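Local coordinates for uncharacterized protein (Thermotoga maritima, PDB 1VMJ) that is of uncharacterised function but belongs to the YjbQ (UPF0047) family and is a putative thiamin phosphate synthase, at residues S61-D66 with Q130-E135; S44-G49 with I116-R121. All blocks are in the same frame, centred on the assembly; numbering follows the deposited sequence.

Interaction 1: S61-D66 with Q130-E135; sequences SVFIND and QVFYGE
Phe63 and Phe132 face each other as a hydrogen-bonded antiparallel pair, and their side chains make the tight part of this contact. Phe132 CB sits over one face of the Phe63 ring, 3.8 Å from its centroid, a CH-pi contact; the two rings, tilted by 19°, are slid so far apart that they barely overlap. Phe63 CG takes the position between its backbone N and carbonyl carbon (chi1 66°), which swings the ring across to the partner strand, its edge against Gly134 CA; a CB at Gly134 would sit tightly against Phe63 CE1. With an alanine at Phe63, Phe132 CB would probably lose its aromatic cover and a gap would open beside Gly134 CA. On the other face, Val131 CG1 meets Val62 CG1 (3.8 Å) and its CG2 meets Ile64 CG1; Val62 and Ile64 rest on Val114, Ile64 and Val131 on Ile116. The pairing slackens toward the partly exposed end at Asp66 and Gln130: Phe132 N to Phe63 O is nearly straight at 2.8 Å, whereas Gln130 N to Asn65 O stretches to 3.3 Å. Gln130 turns its amide away to Asn32. Six backbone bonds make an antiparallel beta pair, strand 60-65 edging a three-stranded sheet with 130-135 in its middle.

Interaction 2: S44-G49 with I116-R121; sequences SGIKEG and IAITDR
Glu48 reaches across to the turn after strand 113-119 and takes hold of its backbone. Its CB lies 4.2 Å from Ile118 O; CG stands beside the backbone N (chi1 -54°), and a bend at chi2 brings the carboxylate back over the turn. CD comes to 3.5 Å from Asp120 N. Of the two oxygens, OE1 rests 3.4 Å from Thr119 CA and forms a salt bridge with Lys147 of the second subunit, while OE2 accepts from Asp120 N at 2.9 Å, the donor lying 51° out of the carboxylate plane. In one of two conformers Lys47 NZ makes a salt bridge to the same OE2. Farther along the turn, Arg121 N donates almost straight (178°) to Lys47 O, on a lone pair. The methylene CG of Arg121 lies against Lys47 CA, and its guanidinium edge holds a water, 2.7 Å from NE, that donates in turn to Ile46 O. Gly49 and Ile118 exchange two backbone bonds as a hydrogen-bonded antiparallel pair. Lys47 and Glu48 form a classic beta bulge opposite Glu151. The loop thus leads from helix 34-44 through Gly45, whose phi is positive, into strand 49-55, which lies between strands 142-150 and 113-119 in the five-stranded sheet, with Ile46 and Ile118 both packed on Ile148.

Interaction 1 is buried near the centre of the chain, whereas interaction 2 lies partly exposed, about 20 Å away between centres. They belong to different sheets, the three-stranded one and the five-stranded one, yet meet where Ile116 CD1 of 116-121 packs on Val131 CG2 (3.9 Å) and Ile64 CD1 of interaction 1. Aromatic and aliphatic contacts flank the regular strand pairing inside; at the outer end, a single hydrogen-bonded strand pair gives way to a loop held by a carboxylate and backbone bonds, with a water at the arginine. Both also reach the second subunit: Asn65 OD1 bonds His104 of that chain, one of the residue positions that bind sodium, whereas Ile118 O accepts from its Lys147.

Interaction 1: S61-D66 with Q130-E135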
ATOM      1  N   SER A  61      -3.163   8.627  -7.143  1.00 13.53           N
ATOM      2  CA  SER A  61      -2.667   7.281  -6.845  1.00 12.91           C
ATOM      3  C   SER A  61      -1.818   6.723  -7.945  1.00 13.01           C
ATOM      4  O   SER A  61      -1.972   7.097  -9.095  1.00 14.42           O
ATOM      5  CB  SER A  61      -3.847   6.310  -6.676  1.00 14.61           C
ATOM      6  OG  SER A  61      -4.608   6.643  -5.536  1.00 16.61           O
ATOM      7  N   VAL A  62      -0.954   5.778  -7.581  1.00 12.45           N
ATOM      8  CA  VAL A  62      -0.389   4.820  -8.529  1.00 12.75           C
ATOM      9  C   VAL A  62      -0.737   3.418  -8.023  1.00 14.62           C
ATOM     10  O   VAL A  62      -0.559   3.107  -6.856  1.00 12.91           O
ATOM     11  CB  VAL A  62       1.102   4.975  -8.695  1.00 14.22           C
ATOM     12  CG1 VAL A  62       1.658   3.884  -9.577  1.00 13.98           C
ATOM     13  CG2 VAL A  62       1.431   6.333  -9.294  1.00 16.50           C
ATOM     14  N   PHE A  63      -1.319   2.598  -8.887  1.00 13.08           N
ATOM     15  CA  PHE A  63      -1.809   1.275  -8.505  1.00 12.35           C
ATOM     16  C   PHE A  63      -1.705   0.363  -9.702  1.00 12.80           C
ATOM     17  O   PHE A  63      -1.476   0.810 -10.837  1.00 13.87           O
ATOM     18  CB  PHE A  63      -3.248   1.330  -7.974  1.00 13.37           C
ATOM     19  CG  PHE A  63      -4.276   1.729  -9.028  1.00 12.91           C
ATOM     20  CD1 PHE A  63      -4.545   3.058  -9.319  1.00 14.09           C
ATOM     21  CD2 PHE A  63      -4.954   0.763  -9.739  1.00 14.50           C
ATOM     22  CE1 PHE A  63      -5.453   3.413 -10.324  1.00 13.51           C
ATOM     23  CE2 PHE A  63      -5.890   1.106 -10.691  1.00 15.18           C
ATOM     24  CZ  PHE A  63      -6.125   2.436 -10.995  1.00 14.69           C
ATOM     25  N   ILE A  64      -1.826  -0.928  -9.409  1.00 13.33           N
ATOM     26  CA  ILE A  64      -1.816  -1.968 -10.422  1.00 11.97           C
ATOM     27  C   ILE A  64      -3.159  -2.678 -10.456  1.00 12.50           C
ATOM     28  O   ILE A  64      -3.649  -3.161  -9.427  1.00 14.34           O
ATOM     29  CB  ILE A  64      -0.685  -2.984 -10.202  1.00 13.95           C
ATOM     30  CG1 ILE A  64       0.646  -2.350 -10.642  1.00 13.41           C
ATOM     31  CG2 ILE A  64      -0.914  -4.251 -10.999  1.00 13.80           C
ATOM     32  CD1 ILE A  64       1.882  -3.006 -10.145  1.00 14.18           C
ATOM     33  N   ASN A  65      -3.753  -2.767 -11.648  1.00 12.30           N
ATOM     34  CA  ASN A  65      -4.941  -3.586 -11.813  1.00 12.83           C
ATOM     35  C   ASN A  65      -5.199  -3.820 -13.292  1.00 15.42           C
ATOM     36  O   ASN A  65      -4.294  -3.705 -14.070  1.00 15.50           O
ATOM     37  CB  ASN A  65      -6.140  -2.996 -11.043  1.00 14.47           C
ATOM     38  CG  ASN A  65      -7.006  -4.101 -10.443  1.00 15.82           C
ATOM     39  OD1 ASN A  65      -7.702  -4.798 -11.188  1.00 17.14           O
ATOM     40  ND2 ASN A  65      -6.854  -4.363  -9.138  1.00 16.07           N
ATOM     41  N   ASP A  66      -6.422  -4.155 -13.673  1.00 16.43           N
ATOM     42  CA  ASP A  66      -6.721  -4.515 -15.063  1.00 16.94           C
ATOM     43  C   ASP A  66      -6.926  -3.287 -15.929  1.00 17.27           C
ATOM     44  O   ASP A  66      -7.517  -2.307 -15.486  1.00 21.03           O
ATOM     45  CB  ASP A  66      -8.033  -5.316 -15.086  1.00 18.75           C
ATOM     46  CG  ASP A  66      -8.161  -6.254 -16.290  1.00 23.23           C
ATOM     47  OD1 ASP A  66      -7.282  -6.337 -17.178  1.00 23.84           O
ATOM     48  OD2 ASP A  66      -9.199  -6.950 -16.315  1.00 23.41           O
ATOM     49  N   GLN A 130      -1.188  -4.265 -14.916  1.00 12.66           N
ATOM     50  CA  GLN A 130      -0.898  -3.015 -15.593  1.00 13.32           C
ATOM     51  C   GLN A 130      -0.841  -1.902 -14.568  1.00 13.55           C
ATOM     52  O   GLN A 130      -1.597  -1.902 -13.608  1.00 13.04           O
ATOM     53  CB  GLN A 130      -1.966  -2.705 -16.630  1.00 14.10           C
ATOM     54  CG  GLN A 130      -2.023  -3.655 -17.818  1.00 13.21           C
ATOM     55  CD  GLN A 130      -0.915  -3.440 -18.816  1.00 17.09           C
ATOM     56  OE1 GLN A 130      -0.885  -2.440 -19.513  1.00 21.39           O
ATOM     57  NE2 GLN A 130       0.031  -4.353 -18.842  1.00 18.39           N
ATOM     58  N   VAL A 131       0.056  -0.948 -14.775  1.00 11.92           N
ATOM     59  CA  VAL A 131       0.252   0.140 -13.824  1.00 13.59           C
ATOM     60  C   VAL A 131      -0.507   1.373 -14.313  1.00 13.05           C
ATOM     61  O   VAL A 131      -0.440   1.757 -15.476  1.00 13.91           O
ATOM     62  CB  VAL A 131       1.735   0.523 -13.687  1.00 12.20           C
ATOM     63  CG1 VAL A 131       1.915   1.492 -12.510  1.00 14.46           C
ATOM     64  CG2 VAL A 131       2.622  -0.708 -13.491  1.00 13.31           C
ATOM     65  N   PHE A 132      -1.245   1.964 -13.374  1.00 12.26           N
ATOM     66  CA  PHE A 132      -2.082   3.141 -13.603  1.00 12.99           C
ATOM     67  C   PHE A 132      -1.734   4.307 -12.722  1.00 14.32           C
ATOM     68  O   PHE A 132      -1.390   4.146 -11.533  1.00 13.48           O
ATOM     69  CB  PHE A 132      -3.556   2.788 -13.360  1.00 14.87           C
ATOM     70  CG  PHE A 132      -4.102   1.895 -14.403  1.00 13.35           C
ATOM     71  CD1 PHE A 132      -4.030   0.507 -14.267  1.00 16.29           C
ATOM     72  CD2 PHE A 132      -4.624   2.423 -15.560  1.00 18.78           C
ATOM     73  CE1 PHE A 132      -4.489  -0.326 -15.269  1.00 19.17           C
ATOM     74  CE2 PHE A 132      -5.069   1.575 -16.573  1.00 20.43           C
ATOM     75  CZ  PHE A 132      -4.985   0.204 -16.403  1.00 18.97           C
ATOM     76  N   TYR A 133      -1.854   5.484 -13.324  1.00 13.32           N
ATOM     77  CA  TYR A 133      -1.990   6.729 -12.593  1.00 13.15           C
ATOM     78  C   TYR A 133      -3.475   6.935 -12.400  1.00 13.46           C
ATOM     79  O   TYR A 133      -4.246   6.941 -13.365  1.00 14.68           O
ATOM     80  CB  TYR A 133      -1.400   7.913 -13.383  1.00 13.59           C
ATOM     81  CG  TYR A 133      -1.510   9.234 -12.664  1.00 13.78           C
ATOM     82  CD1 TYR A 133      -0.982   9.389 -11.394  1.00 14.37           C
ATOM     83  CD2 TYR A 133      -2.183  10.316 -13.240  1.00 13.72           C
ATOM     84  CE1 TYR A 133      -1.080  10.598 -10.721  1.00 15.07           C
ATOM     85  CE2 TYR A 133      -2.274  11.542 -12.580  1.00 12.19           C
ATOM     86  CZ  TYR A 133      -1.731  11.658 -11.312  1.00 12.40           C
ATOM     87  OH  TYR A 133      -1.833  12.833 -10.636  1.00 15.37           O
ATOM     88  N   GLY A 134      -3.878   7.083 -11.143  1.00 13.57           N
ATOM     89  CA  GLY A 134      -5.246   7.361 -10.780  1.00 14.13           C
ATOM     90  C   GLY A 134      -5.371   8.797 -10.343  1.00 12.35           C
ATOM     91  O   GLY A 134      -4.973   9.170  -9.225  1.00 13.37           O
ATOM     92  N   GLU A 135      -5.883   9.628 -11.227  1.00 12.20           N
ATOM     93  CA  GLU A 135      -6.080  11.029 -10.932  1.00 12.80           C
ATOM     94  C   GLU A 135      -7.440  11.249 -10.285  1.00 13.17           C
ATOM     95  O   GLU A 135      -8.444  10.869 -10.867  1.00 13.52           O
ATOM     96  CB  GLU A 135      -6.012  11.846 -12.238  1.00 14.24           C
ATOM     97  CG  GLU A 135      -6.166  13.347 -12.029  1.00 14.62           C
ATOM     98  CD  GLU A 135      -5.096  13.885 -11.121  1.00 17.25           C
ATOM     99  OE1 GLU A 135      -3.982  14.186 -11.626  1.00 14.85           O
ATOM    100  OE2 GLU A 135      -5.370  13.984  -9.909  1.00 15.83           O
TER

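Interaction 2: S44-G49 with I116-R121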
ATOM      1  N   SER A  44      17.355   2.691 -17.615  1.00 15.91           N
ATOM      2  CA  SER A  44      18.140   2.610 -16.394  1.00 16.49           C
ATOM      3  C   SER A  44      19.333   1.696 -16.502  1.00 16.44           C
ATOM      4  O   SER A  44      20.309   1.860 -15.754  1.00 18.62           O
ATOM      5  CB  SER A  44      17.274   2.142 -15.232  1.00 17.34           C
ATOM      6  OG  SER A  44      16.977   0.751 -15.312  1.00 14.29           O
ATOM      7  N   GLY A  45      19.213   0.683 -17.352  1.00 14.61           N
ATOM      8  CA  GLY A  45      20.238  -0.359 -17.448  1.00 15.96           C
ATOM      9  C   GLY A  45      20.306  -1.300 -16.258  1.00 16.61           C
ATOM     10  O   GLY A  45      21.201  -2.146 -16.180  1.00 18.26           O
ATOM     11  N   ILE A  46      19.392  -1.164 -15.318  1.00 14.75           N
ATOM     12  CA  ILE A  46      19.380  -2.010 -14.139  1.00 14.50           C
ATOM     13  C   ILE A  46      18.857  -3.398 -14.495  1.00 14.58           C
ATOM     14  O   ILE A  46      17.810  -3.528 -15.117  1.00 14.63           O
ATOM     15  CB  ILE A  46      18.563  -1.354 -13.013  1.00 12.96           C
ATOM     16  CG1 ILE A  46      19.324  -0.117 -12.522  1.00 17.27           C
ATOM     17  CG2 ILE A  46      18.262  -2.348 -11.860  1.00 15.94           C
ATOM     18  CD1 ILE A  46      18.531   0.841 -11.670  1.00 15.64           C
ATOM     19  N   LYS A  47      19.596  -4.437 -14.099  1.00 14.01           N
ATOM     20  CA  LYS A  47      19.213  -5.804 -14.405  1.00 13.55           C
ATOM     21  C   LYS A  47      18.340  -6.400 -13.305  1.00 14.84           C
ATOM     22  O   LYS A  47      17.361  -7.073 -13.602  1.00 14.13           O
ATOM     23  CB  LYS A  47      20.431  -6.697 -14.625  0.65 14.64           C
ATOM     24  CG  LYS A  47      20.001  -8.111 -14.984  0.65 21.69           C
ATOM     25  CD  LYS A  47      21.128  -8.977 -15.457  0.65 29.18           C
ATOM     26  CE  LYS A  47      20.721 -10.425 -15.386  0.65 28.23           C
ATOM     27  NZ  LYS A  47      20.570 -10.795 -13.975  0.65 19.67           N
ATOM     28  N   GLU A  48      18.726  -6.173 -12.046  1.00 13.79           N
ATOM     29  CA  GLU A  48      18.024  -6.724 -10.875  1.00 12.03           C
ATOM     30  C   GLU A  48      17.848  -5.612  -9.861  1.00 12.60           C
ATOM     31  O   GLU A  48      18.802  -4.907  -9.533  1.00 15.12           O
ATOM     32  CB  GLU A  48      18.866  -7.821 -10.248  1.00 13.58           C
ATOM     33  CG  GLU A  48      19.286  -8.919 -11.227  1.00 17.30           C
ATOM     34  CD  GLU A  48      18.119  -9.747 -11.734  1.00 18.38           C
ATOM     35  OE1 GLU A  48      17.098  -9.825 -11.025  1.00 20.89           O
ATOM     36  OE2 GLU A  48      18.217 -10.335 -12.858  1.00 18.77           O
ATOM     37  N   GLY A  49      16.634  -5.437  -9.365  1.00 13.28           N
ATOM     38  CA  GLY A  49      16.407  -4.348  -8.445  1.00 15.58           C
ATOM     39  C   GLY A  49      14.962  -4.210  -8.033  1.00 14.49           C
ATOM     40  O   GLY A  49      14.180  -5.140  -8.182  1.00 12.71           O
ATOM     41  N   ILE A 116       7.713  -2.636  -7.544  1.00 11.85           N
ATOM     42  CA  ILE A 116       7.759  -3.672  -8.541  1.00 11.09           C
ATOM     43  C   ILE A 116       9.161  -4.230  -8.657  1.00 12.16           C
ATOM     44  O   ILE A 116      10.141  -3.466  -8.716  1.00 13.49           O
ATOM     45  CB  ILE A 116       7.306  -3.117  -9.922  1.00 11.05           C
ATOM     46  CG1 ILE A 116       5.908  -2.511  -9.855  1.00 14.27           C
ATOM     47  CG2 ILE A 116       7.379  -4.204 -10.977  1.00 14.43           C
ATOM     48  CD1 ILE A 116       5.536  -1.791 -11.062  1.00 13.98           C
ATOM     49  N   ALA A 117       9.270  -5.546  -8.669  1.00 12.75           N
ATOM     50  CA  ALA A 117      10.576  -6.181  -8.839  1.00 11.06           C
ATOM     51  C   ALA A 117      11.084  -5.985 -10.267  1.00 11.91           C
ATOM     52  O   ALA A 117      10.300  -6.084 -11.230  1.00 13.37           O
ATOM     53  CB  ALA A 117      10.460  -7.668  -8.553  1.00 13.48           C
ATOM     54  N   ILE A 118      12.390  -5.734 -10.386  1.00 11.85           N
ATOM     55  CA  ILE A 118      13.082  -5.761 -11.669  1.00 13.13           C
ATOM     56  C   ILE A 118      13.913  -7.022 -11.698  1.00 13.86           C
ATOM     57  O   ILE A 118      14.768  -7.237 -10.831  1.00 11.81           O
ATOM     58  CB  ILE A 118      13.965  -4.511 -11.870  1.00 12.36           C
ATOM     59  CG1 ILE A 118      13.133  -3.230 -11.695  1.00 14.13           C
ATOM     60  CG2 ILE A 118      14.652  -4.545 -13.219  1.00 13.43           C
ATOM     61  CD1 ILE A 118      11.903  -3.160 -12.515  1.00 14.62           C
ATOM     62  N   THR A 119      13.676  -7.839 -12.720  1.00 12.86           N
ATOM     63  CA  THR A 119      14.334  -9.113 -12.883  1.00 13.02           C
ATOM     64  C   THR A 119      14.744  -9.242 -14.336  1.00 13.54           C
ATOM     65  O   THR A 119      13.937  -9.040 -15.226  1.00 13.53           O
ATOM     66  CB  THR A 119      13.389 -10.242 -12.504  1.00 15.51           C
ATOM     67  OG1 THR A 119      13.037 -10.108 -11.121  1.00 14.74           O
ATOM     68  CG2 THR A 119      14.033 -11.573 -12.692  1.00 16.28           C
ATOM     69  N   ASP A 120      16.006  -9.558 -14.577  1.00 13.35           N
ATOM     70  CA  ASP A 120      16.533  -9.672 -15.939  1.00 15.31           C
ATOM     71  C   ASP A 120      16.125  -8.475 -16.837  1.00 15.35           C
ATOM     72  O   ASP A 120      15.630  -8.640 -17.960  1.00 16.09           O
ATOM     73  CB  ASP A 120      16.094 -11.000 -16.552  0.65 17.03           C
ATOM     74  CG  ASP A 120      16.953 -11.400 -17.739  0.65 21.26           C
ATOM     75  OD1 ASP A 120      18.071 -10.858 -17.897  0.65 26.54           O
ATOM     76  OD2 ASP A 120      16.495 -12.251 -18.524  0.65 30.21           O
ATOM     77  N   ARG A 121      16.340  -7.270 -16.311  1.00 13.89           N
ATOM     78  CA  ARG A 121      16.075  -6.009 -17.006  1.00 13.46           C
ATOM     79  C   ARG A 121      14.603  -5.672 -17.276  1.00 14.13           C
ATOM     80  O   ARG A 121      14.315  -4.740 -18.031  1.00 17.01           O
ATOM     81  CB  ARG A 121      16.889  -5.924 -18.300  1.00 15.46           C
ATOM     82  CG  ARG A 121      18.405  -5.853 -18.090  1.00 20.57           C
ATOM     83  CD  ARG A 121      19.076  -5.257 -19.307  1.00 28.92           C
ATOM     84  NE  ARG A 121      18.716  -3.846 -19.515  1.00 26.13           N
ATOM     85  CZ  ARG A 121      18.766  -3.225 -20.700  1.00 39.12           C
ATOM     86  NH1 ARG A 121      19.187  -3.857 -21.808  1.00 41.21           N
ATOM     87  NH2 ARG A 121      18.407  -1.950 -20.783  1.00 36.19           N
TER
HETATM   88  O   HOH W   1      17.521  -2.244 -17.697  1.00 18.22           O